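Local coordinates for protein similar to sp|P32453 Saccharomyces cerevisiae YNL315c ATP11 (Candida glabrata CBS 138, PDB 2P4F) that probably serves as a mitochondrial assembly chaperone of the ATP11 family, binding unfolded or unassembled protein, most likely the beta subunit of the F1-ATPase, at residues 100-105 against 218-223; 123-127 against 231-235; 151-156 against 183-188. One frame throughout, in Å; residues are numbered along the deposited sequence.

Contact 1: residues 100-105 against 218-223; sequences KTLDDY and QFHLDL
Leu102 lies across from His220 with their CA atoms 6.0 Å apart, where a short, weakly bonded helical turn approaches strand 215-220 and the loop that follows it. The Gln218 amide grips segment 100-105 at two places. Its NE2 donates to Lys100 O at 2.9 Å with an N-H...O angle of 153°, while its OE1 accepts from Tyr105 OH at 2.7 Å. The Tyr105 ring and that amide have planes 88° apart; OE1 lies at the ring edge, and Tyr105 OH approaches tilted from the carbonyl plane. Asn233 ND2 and His195 NE2 also bond this amide, which fixes its rotation. His220 presents its imidazole to the CE2 edge of Tyr105, but its NE2 bonds Asn233 OD1. On the other ring nitrogen, a water lies 2.7 Å from His220 ND1, donates to Asp222 OD2 and accepts from Leu102 N. A second water donates to Asp222 OD1, accepts from Asp103 N and bonds Thr101 OG1, so both carboxylate oxygens are bridged to segment 100-105. Leu102 CB lies alongside Asp222 OD2 at 3.5 Å. Beyond it, the Leu102 CG stands anti to the backbone N (chi1 -178°) and carries CD2 on to Leu223 CG at 4.0 Å. Within the turn, Asp104 OD2 accepts from Thr101 N. The turn thus lies over strands 215-220 and 229-236, where Leu102 also touches Leu231, and leans on helix 116-126 through Trp123.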
# COMPACT_ATOMS: atom_id res chain seq x y z
N LYS A 100 -6.64 -14.17 2.99
CA LYS A 100 -7.91 -13.81 3.60
C LYS A 100 -8.58 -12.72 2.79
O LYS A 100 -7.91 -11.79 2.32
CB LYS A 100 -7.74 -13.36 5.06
CG LYS A 100 -7.28 -14.59 5.84
CD LYS A 100 -7.52 -14.42 7.31
CE LYS A 100 -6.77 -15.53 8.04
NZ LYS A 100 -6.20 -14.99 9.29
N THR A 101 -9.86 -12.86 2.59
CA THR A 101 -10.63 -11.81 1.95
C THR A 101 -11.51 -11.07 2.95
O THR A 101 -11.49 -11.45 4.14
CB THR A 101 -11.53 -12.38 0.82
OG1 THR A 101 -12.58 -13.16 1.40
CG2 THR A 101 -10.72 -13.24 -0.12
N LEU A 102 -12.22 -10.05 2.47
CA LEU A 102 -12.99 -9.26 3.43
C LEU A 102 -13.94 -10.13 4.23
O LEU A 102 -14.08 -9.90 5.45
CB LEU A 102 -13.73 -8.14 2.68
CG LEU A 102 -14.52 -7.21 3.62
CD1 LEU A 102 -13.64 -6.59 4.73
CD2 LEU A 102 -15.16 -6.11 2.81
N ASP A 103 -14.56 -11.12 3.54
CA ASP A 103 -15.55 -11.97 4.25
C ASP A 103 -14.97 -12.72 5.43
O ASP A 103 -15.66 -13.13 6.38
CB ASP A 103 -16.14 -12.94 3.24
CG ASP A 103 -17.38 -13.66 3.74
OD1 ASP A 103 -18.42 -13.02 4.05
OD2 ASP A 103 -17.30 -14.90 3.79
N ASP A 104 -13.65 -13.00 5.41
CA ASP A 104 -12.99 -13.65 6.54
C ASP A 104 -12.87 -12.74 7.76
O ASP A 104 -12.62 -13.21 8.87
CB ASP A 104 -11.59 -14.09 6.10
CG ASP A 104 -11.64 -15.17 5.03
OD1 ASP A 104 -12.44 -16.14 5.21
OD2 ASP A 104 -10.92 -15.07 4.01
N TYR A 105 -13.02 -11.43 7.59
CA TYR A 105 -12.92 -10.50 8.70
C TYR A 105 -14.28 -9.95 9.10
O TYR A 105 -14.56 -9.82 10.30
CB TYR A 105 -12.04 -9.31 8.29
CG TYR A 105 -10.63 -9.66 7.87
CD1 TYR A 105 -9.78 -10.37 8.69
CD2 TYR A 105 -10.14 -9.21 6.65
CE1 TYR A 105 -8.46 -10.69 8.32
CE2 TYR A 105 -8.84 -9.51 6.26
CZ TYR A 105 -8.01 -10.24 7.07
OH TYR A 105 -6.71 -10.52 6.68
N GLN A 218 -3.37 -5.09 3.01
CA GLN A 218 -4.41 -5.60 2.16
C GLN A 218 -5.40 -4.46 1.86
O GLN A 218 -5.75 -3.71 2.81
CB GLN A 218 -5.23 -6.73 2.80
CG GLN A 218 -4.41 -7.99 3.17
CD GLN A 218 -5.42 -9.10 3.49
OE1 GLN A 218 -6.05 -8.99 4.58
NE2 GLN A 218 -5.61 -10.08 2.59
N PHE A 219 -5.81 -4.40 0.58
CA PHE A 219 -6.92 -3.54 0.17
C PHE A 219 -8.04 -4.42 -0.30
O PHE A 219 -7.83 -5.22 -1.21
CB PHE A 219 -6.46 -2.60 -0.95
CG PHE A 219 -5.41 -1.61 -0.52
CD1 PHE A 219 -5.74 -0.36 -0.01
CD2 PHE A 219 -4.06 -1.94 -0.66
CE1 PHE A 219 -4.78 0.59 0.38
CE2 PHE A 219 -3.10 -1.02 -0.27
CZ PHE A 219 -3.45 0.24 0.21
N HIS A 220 -9.20 -4.27 0.34
CA HIS A 220 -10.35 -5.11 -0.01
C HIS A 220 -11.32 -4.31 -0.84
O HIS A 220 -11.73 -3.24 -0.40
CB HIS A 220 -11.07 -5.55 1.29
CG HIS A 220 -10.11 -6.35 2.12
ND1 HIS A 220 -9.80 -7.66 1.84
CD2 HIS A 220 -9.40 -5.96 3.22
CE1 HIS A 220 -8.92 -8.06 2.74
NE2 HIS A 220 -8.65 -7.05 3.61
N LEU A 221 -11.68 -4.78 -2.01
CA LEU A 221 -12.50 -4.04 -2.97
C LEU A 221 -13.93 -4.52 -3.04
O LEU A 221 -14.70 -4.11 -3.89
CB LEU A 221 -11.87 -4.19 -4.38
CG LEU A 221 -10.37 -3.88 -4.48
CD1 LEU A 221 -10.00 -3.96 -5.96
CD2 LEU A 221 -9.99 -2.57 -3.84
N ASP A 222 -14.33 -5.44 -2.16
CA ASP A 222 -15.61 -6.10 -2.17
C ASP A 222 -16.77 -5.10 -2.11
O ASP A 222 -17.87 -5.44 -2.61
CB ASP A 222 -15.71 -7.08 -0.98
CG ASP A 222 -14.52 -8.02 -0.92
OD1 ASP A 222 -14.78 -9.27 -1.03
OD2 ASP A 222 -13.34 -7.60 -0.71
N LEU A 223 -16.58 -3.95 -1.46
CA LEU A 223 -17.66 -2.96 -1.34
C LEU A 223 -17.46 -1.80 -2.29
O LEU A 223 -18.12 -0.73 -2.21
CB LEU A 223 -17.67 -2.42 0.11
CG LEU A 223 -17.77 -3.53 1.15
CD1 LEU A 223 -17.86 -2.91 2.55
CD2 LEU A 223 -18.93 -4.45 0.81
O HOH W 1 -14.73 -11.41 0.68
O HOH W 2 -11.13 -9.02 -0.09

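Contact 2: residues 123-127 against 231-235; sequences WRAKW and LMNGQ
Trp123 swings its indole toward the strand because CG is anti to the backbone N (chi1 -178°), and Asn233 meets it with CG held between its own backbone N and carbonyl carbon (chi1 55°). The indole edge reaches the strand backbone: Trp123 NE1 donates to Met232 O at 2.9 Å. The acceptor lies near the ring plane, whereas the donor sits well above the carbonyl plane, off the lone-pair directions. Leu231 lies over one face of the same indole, with CB 3.9 Å from the centroid of the five-membered ring, a CH-pi contact, and CD1 3.8 Å from Trp123 CD2. Over the opposite face stands Trp127 NE1, 3.2 Å above the plane. Asn233 meets both tryptophans, at the edge of Trp123 and over a face of Trp127. Its OD1 lies 3.3 Å from Trp123 CZ2, and its CB is 4.0 Å from the centroid of the five-membered ring of Trp127. The amide runs within 4° of parallel to the Trp127 indole but is displaced past its CZ2 rim. The polar ends of Asn233 are satisfied in the neighbouring strand by His220 and Gln218, which fix the flip of the amide. This is helix-on-sheet packing: the last turn of helix 116-126 and the residue just after it seat two tryptophans on one face of the antiparallel half-barrel sheet, while Met232 points to the other face.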
# COMPACT_ATOMS: atom_id res chain seq x y z
N TRP A 123 -15.11 -1.92 10.88
CA TRP A 123 -13.74 -2.26 10.41
C TRP A 123 -12.71 -1.72 11.39
O TRP A 123 -11.75 -2.41 11.76
CB TRP A 123 -13.55 -1.65 9.06
CG TRP A 123 -12.26 -1.90 8.35
CD1 TRP A 123 -11.27 -1.01 7.98
CD2 TRP A 123 -11.83 -3.20 7.89
NE1 TRP A 123 -10.27 -1.72 7.32
CE2 TRP A 123 -10.58 -3.04 7.26
CE3 TRP A 123 -12.38 -4.47 7.96
CZ2 TRP A 123 -9.85 -4.09 6.68
CZ3 TRP A 123 -11.67 -5.54 7.39
CH2 TRP A 123 -10.43 -5.34 6.77
N ARG A 124 -12.93 -0.45 11.82
CA ARG A 124 -11.96 0.07 12.80
C ARG A 124 -12.04 -0.70 14.11
O ARG A 124 -11.00 -0.92 14.74
CB ARG A 124 -12.20 1.58 12.98
CG ARG A 124 -11.91 2.34 11.68
CD ARG A 124 -11.97 3.83 11.98
NE ARG A 124 -11.78 4.59 10.74
CZ ARG A 124 -10.64 4.82 10.10
NH1 ARG A 124 -9.50 4.34 10.57
NH2 ARG A 124 -10.66 5.54 8.98
N ALA A 125 -13.25 -1.11 14.55
CA ALA A 125 -13.35 -1.87 15.81
C ALA A 125 -12.62 -3.19 15.65
O ALA A 125 -11.98 -3.67 16.63
CB ALA A 125 -14.81 -2.14 16.20
N LYS A 126 -12.70 -3.79 14.47
CA LYS A 126 -12.11 -5.14 14.26
C LYS A 126 -10.63 -5.14 14.57
O LYS A 126 -10.05 -6.08 15.13
CB LYS A 126 -12.36 -5.57 12.81
CG LYS A 126 -11.63 -6.80 12.30
CD LYS A 126 -12.13 -8.06 13.00
CE LYS A 126 -11.65 -9.29 12.24
NZ LYS A 126 -12.20 -10.56 12.83
N TRP A 127 -9.97 -4.04 14.22
CA TRP A 127 -8.50 -3.96 14.29
C TRP A 127 -8.03 -3.18 15.51
O TRP A 127 -6.82 -2.95 15.70
CB TRP A 127 -7.93 -3.36 12.99
CG TRP A 127 -8.29 -4.22 11.80
CD1 TRP A 127 -9.20 -3.92 10.82
CD2 TRP A 127 -7.75 -5.51 11.50
NE1 TRP A 127 -9.25 -4.96 9.91
CE2 TRP A 127 -8.37 -5.93 10.31
CE3 TRP A 127 -6.78 -6.30 12.14
CZ2 TRP A 127 -8.08 -7.15 9.72
CZ3 TRP A 127 -6.49 -7.52 11.55
CH2 TRP A 127 -7.12 -7.93 10.36
N LEU A 231 -11.55 -1.06 1.91
CA LEU A 231 -11.16 -1.24 3.32
C LEU A 231 -9.71 -1.70 3.33
O LEU A 231 -9.36 -2.68 2.61
CB LEU A 231 -12.08 -2.28 3.97
CG LEU A 231 -13.54 -1.79 4.12
CD1 LEU A 231 -14.23 -2.85 4.98
CD2 LEU A 231 -13.66 -0.44 4.70
N MET A 232 -8.86 -1.03 4.13
CA MET A 232 -7.43 -1.40 4.18
C MET A 232 -7.03 -1.90 5.53
O MET A 232 -7.49 -1.28 6.52
CB MET A 232 -6.60 -0.14 3.84
CG MET A 232 -5.11 -0.46 3.76
SD MET A 232 -4.12 1.07 3.76
CE MET A 232 -4.04 1.34 5.54
N ASN A 233 -6.29 -2.98 5.60
CA ASN A 233 -5.72 -3.43 6.87
C ASN A 233 -4.25 -3.76 6.59
O ASN A 233 -3.95 -4.44 5.62
CB ASN A 233 -6.43 -4.63 7.51
CG ASN A 233 -6.51 -5.82 6.58
OD1 ASN A 233 -7.28 -5.78 5.62
ND2 ASN A 233 -5.81 -6.94 6.76
N GLY A 234 -3.35 -3.28 7.43
CA GLY A 234 -1.95 -3.67 7.26
C GLY A 234 -1.39 -4.01 8.60
O GLY A 234 -1.93 -3.65 9.67
N GLN A 235 -0.29 -4.75 8.56
CA GLN A 235 0.36 -5.15 9.81
C GLN A 235 1.87 -4.90 9.65
O GLN A 235 2.41 -5.19 8.54
CB GLN A 235 0.17 -6.64 10.17
CG GLN A 235 -1.14 -6.94 10.88
CD GLN A 235 -1.47 -8.43 10.97
OE1 GLN A 235 -2.53 -8.84 11.43
NE2 GLN A 235 -0.53 -9.26 10.54

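Contact 3: residues 151-156 against 183-188; sequences AVKNPL and YVQWQF
The contact lies at the connection from helix 140-153 to edge strand 156-162: the helix ends, the chain turns through Asn154 and Pro155, and the strand starts alongside strand 179-190. Leu156 and Gln185 form an antiparallel non-hydrogen-bonded pair, CA to CA 4.7 Å. Next to it Trp186 N donates to Pro155 O at 2.8 Å, in the carbonyl plane and nearly straight at 170°. Two CA-H...O contacts supplement this bond, Gln185 CA to Pro155 O and Leu156 CA to Val184 O, each 3.4 Å. Pro155 O therefore receives both an N-H and a CA-H from the strand. On the face carrying Trp186 and Phe188, the end of the helix packs against aromatic rings. Ala151 CB sits 3.6 Å from the centroid of the five-membered ring of Trp186, only 12° off its normal, a CH-pi contact squarely over that ring. The same methyl is 3.9 Å from Phe188 CZ, at the edge of the second ring. Val152 takes the face of Phe188: its CG2, anti to the carbonyl carbon, comes 4.0 Å from the ring centroid, 28° off the normal. On the other face of the sheet Leu156 extends CD1 to 4.0 Å from Tyr183 CD1, meeting that ring obliquely. Helix 266-280 flanks the turn, with Asn279 ND2 bonding Leu156 O. Tyr258 bonds Asn154 O and sets its ring edge-to-face with Trp186, helix 244-257 reaches Trp186 through Val254, and strand 193-200 adjoins 179-190 on the side away from the edge strand.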
# COMPACT_ATOMS: atom_id res chain seq x y z
N ALA A 151 -0.67 0.58 -10.18
CA ALA A 151 -0.05 -0.58 -9.49
C ALA A 151 -0.01 -1.75 -10.45
O ALA A 151 0.98 -2.51 -10.44
CB ALA A 151 -0.84 -0.90 -8.25
N VAL A 152 -1.06 -1.97 -11.23
CA VAL A 152 -1.04 -3.13 -12.16
C VAL A 152 0.08 -2.98 -13.18
O VAL A 152 0.83 -3.91 -13.47
CB VAL A 152 -2.40 -3.28 -12.88
CG1 VAL A 152 -2.26 -4.23 -14.07
CG2 VAL A 152 -3.47 -3.77 -11.89
N LYS A 153 0.22 -1.77 -13.72
CA LYS A 153 1.23 -1.53 -14.78
C LYS A 153 2.63 -1.38 -14.19
O LYS A 153 3.57 -1.59 -14.94
CB LYS A 153 0.85 -0.24 -15.54
CG LYS A 153 -0.37 -0.50 -16.43
CD LYS A 153 -0.81 0.65 -17.25
CE LYS A 153 -1.66 0.05 -18.39
NZ LYS A 153 -1.61 -1.45 -18.25
N ASN A 154 2.77 -1.02 -12.93
CA ASN A 154 4.06 -0.69 -12.32
C ASN A 154 4.18 -1.36 -10.95
O ASN A 154 4.24 -0.65 -9.95
CB ASN A 154 4.17 0.84 -12.15
CG ASN A 154 4.02 1.58 -13.48
OD1 ASN A 154 4.97 1.68 -14.25
ND2 ASN A 154 2.80 2.09 -13.69
N PRO A 155 4.16 -2.67 -10.89
CA PRO A 155 3.94 -3.37 -9.62
C PRO A 155 5.14 -3.42 -8.69
O PRO A 155 4.99 -3.91 -7.56
CB PRO A 155 3.51 -4.79 -10.04
CG PRO A 155 4.26 -4.99 -11.35
CD PRO A 155 4.17 -3.63 -12.02
N LEU A 156 6.31 -2.91 -9.09
CA LEU A 156 7.49 -2.98 -8.23
C LEU A 156 8.05 -1.58 -8.07
O LEU A 156 8.09 -0.82 -9.05
CB LEU A 156 8.52 -3.92 -8.86
CG LEU A 156 9.76 -4.19 -7.99
CD1 LEU A 156 9.37 -4.95 -6.72
CD2 LEU A 156 10.82 -4.97 -8.80
N TYR A 183 12.00 -2.47 -0.91
CA TYR A 183 11.15 -2.80 -2.05
C TYR A 183 9.70 -2.63 -1.69
O TYR A 183 9.30 -2.95 -0.55
CB TYR A 183 11.37 -4.27 -2.39
CG TYR A 183 12.52 -4.58 -3.33
CD1 TYR A 183 12.56 -3.95 -4.57
CD2 TYR A 183 13.50 -5.49 -3.02
CE1 TYR A 183 13.60 -4.21 -5.47
CE2 TYR A 183 14.54 -5.77 -3.90
CZ TYR A 183 14.58 -5.11 -5.13
OH TYR A 183 15.55 -5.37 -6.04
N VAL A 184 8.94 -2.16 -2.66
CA VAL A 184 7.48 -2.11 -2.61
C VAL A 184 6.97 -3.05 -3.68
O VAL A 184 7.39 -2.86 -4.85
CB VAL A 184 6.97 -0.68 -2.90
CG1 VAL A 184 5.44 -0.64 -2.97
CG2 VAL A 184 7.52 0.29 -1.85
N GLN A 185 6.13 -4.02 -3.38
CA GLN A 185 5.61 -4.90 -4.42
C GLN A 185 4.08 -4.96 -4.27
O GLN A 185 3.59 -5.28 -3.18
CB GLN A 185 6.20 -6.34 -4.34
CG GLN A 185 5.84 -7.14 -5.62
CD GLN A 185 6.50 -8.51 -5.65
OE1 GLN A 185 7.17 -8.94 -4.67
NE2 GLN A 185 6.31 -9.19 -6.78
N TRP A 186 3.39 -4.71 -5.38
CA TRP A 186 1.95 -4.91 -5.42
C TRP A 186 1.65 -6.32 -5.93
O TRP A 186 2.24 -6.74 -6.94
CB TRP A 186 1.31 -3.90 -6.34
CG TRP A 186 1.33 -2.50 -5.82
CD1 TRP A 186 2.29 -1.53 -6.02
CD2 TRP A 186 0.33 -1.89 -5.00
NE1 TRP A 186 1.95 -0.35 -5.37
CE2 TRP A 186 0.74 -0.56 -4.74
CE3 TRP A 186 -0.89 -2.37 -4.46
CZ2 TRP A 186 -0.02 0.31 -3.96
CZ3 TRP A 186 -1.62 -1.49 -3.69
CH2 TRP A 186 -1.21 -0.17 -3.44
N GLN A 187 0.80 -7.01 -5.23
CA GLN A 187 0.41 -8.37 -5.59
C GLN A 187 -1.11 -8.43 -5.71
O GLN A 187 -1.85 -7.98 -4.80
CB GLN A 187 0.92 -9.37 -4.54
CG GLN A 187 2.43 -9.39 -4.59
CD GLN A 187 2.97 -10.74 -4.20
OE1 GLN A 187 2.43 -11.36 -3.26
NE2 GLN A 187 4.00 -11.13 -4.93
N PHE A 188 -1.58 -8.97 -6.82
CA PHE A 188 -3.03 -9.01 -7.11
C PHE A 188 -3.48 -10.40 -6.72
O PHE A 188 -3.27 -11.35 -7.46
CB PHE A 188 -3.24 -8.62 -8.58
CG PHE A 188 -2.69 -7.20 -8.73
CD1 PHE A 188 -3.46 -6.10 -8.39
CD2 PHE A 188 -1.39 -6.98 -9.15
CE1 PHE A 188 -2.97 -4.80 -8.44
CE2 PHE A 188 -0.87 -5.69 -9.20
CZ PHE A 188 -1.66 -4.62 -8.83

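In the fold
All three contacts are built on one six-stranded antiparallel sheet, contacts 1 and 2 on adjacent strands 215-220 and 229-236, contact 3 on strand 179-190 and edge strand 156-162. Contacts 1 and 2 have centres about 10 Å apart; besides the side-chain bonds, Gln218 N lies 2.8 Å from Asn233 O, and Leu102 CD1 packs 3.5 Å from Trp123 CZ3. Contact 3 is about 18 Å from contact 1 and about 21 Å from contact 2, centre to centre. It still touches contact 1, Phe219 CE2 to Trp186 CZ3 at 3.8 Å, on the sheet face opposite Gln218 and His220. A hexaethylene glycol, probably from the crystallisation liquor, lies about 4 Å from the Gln185 side chain.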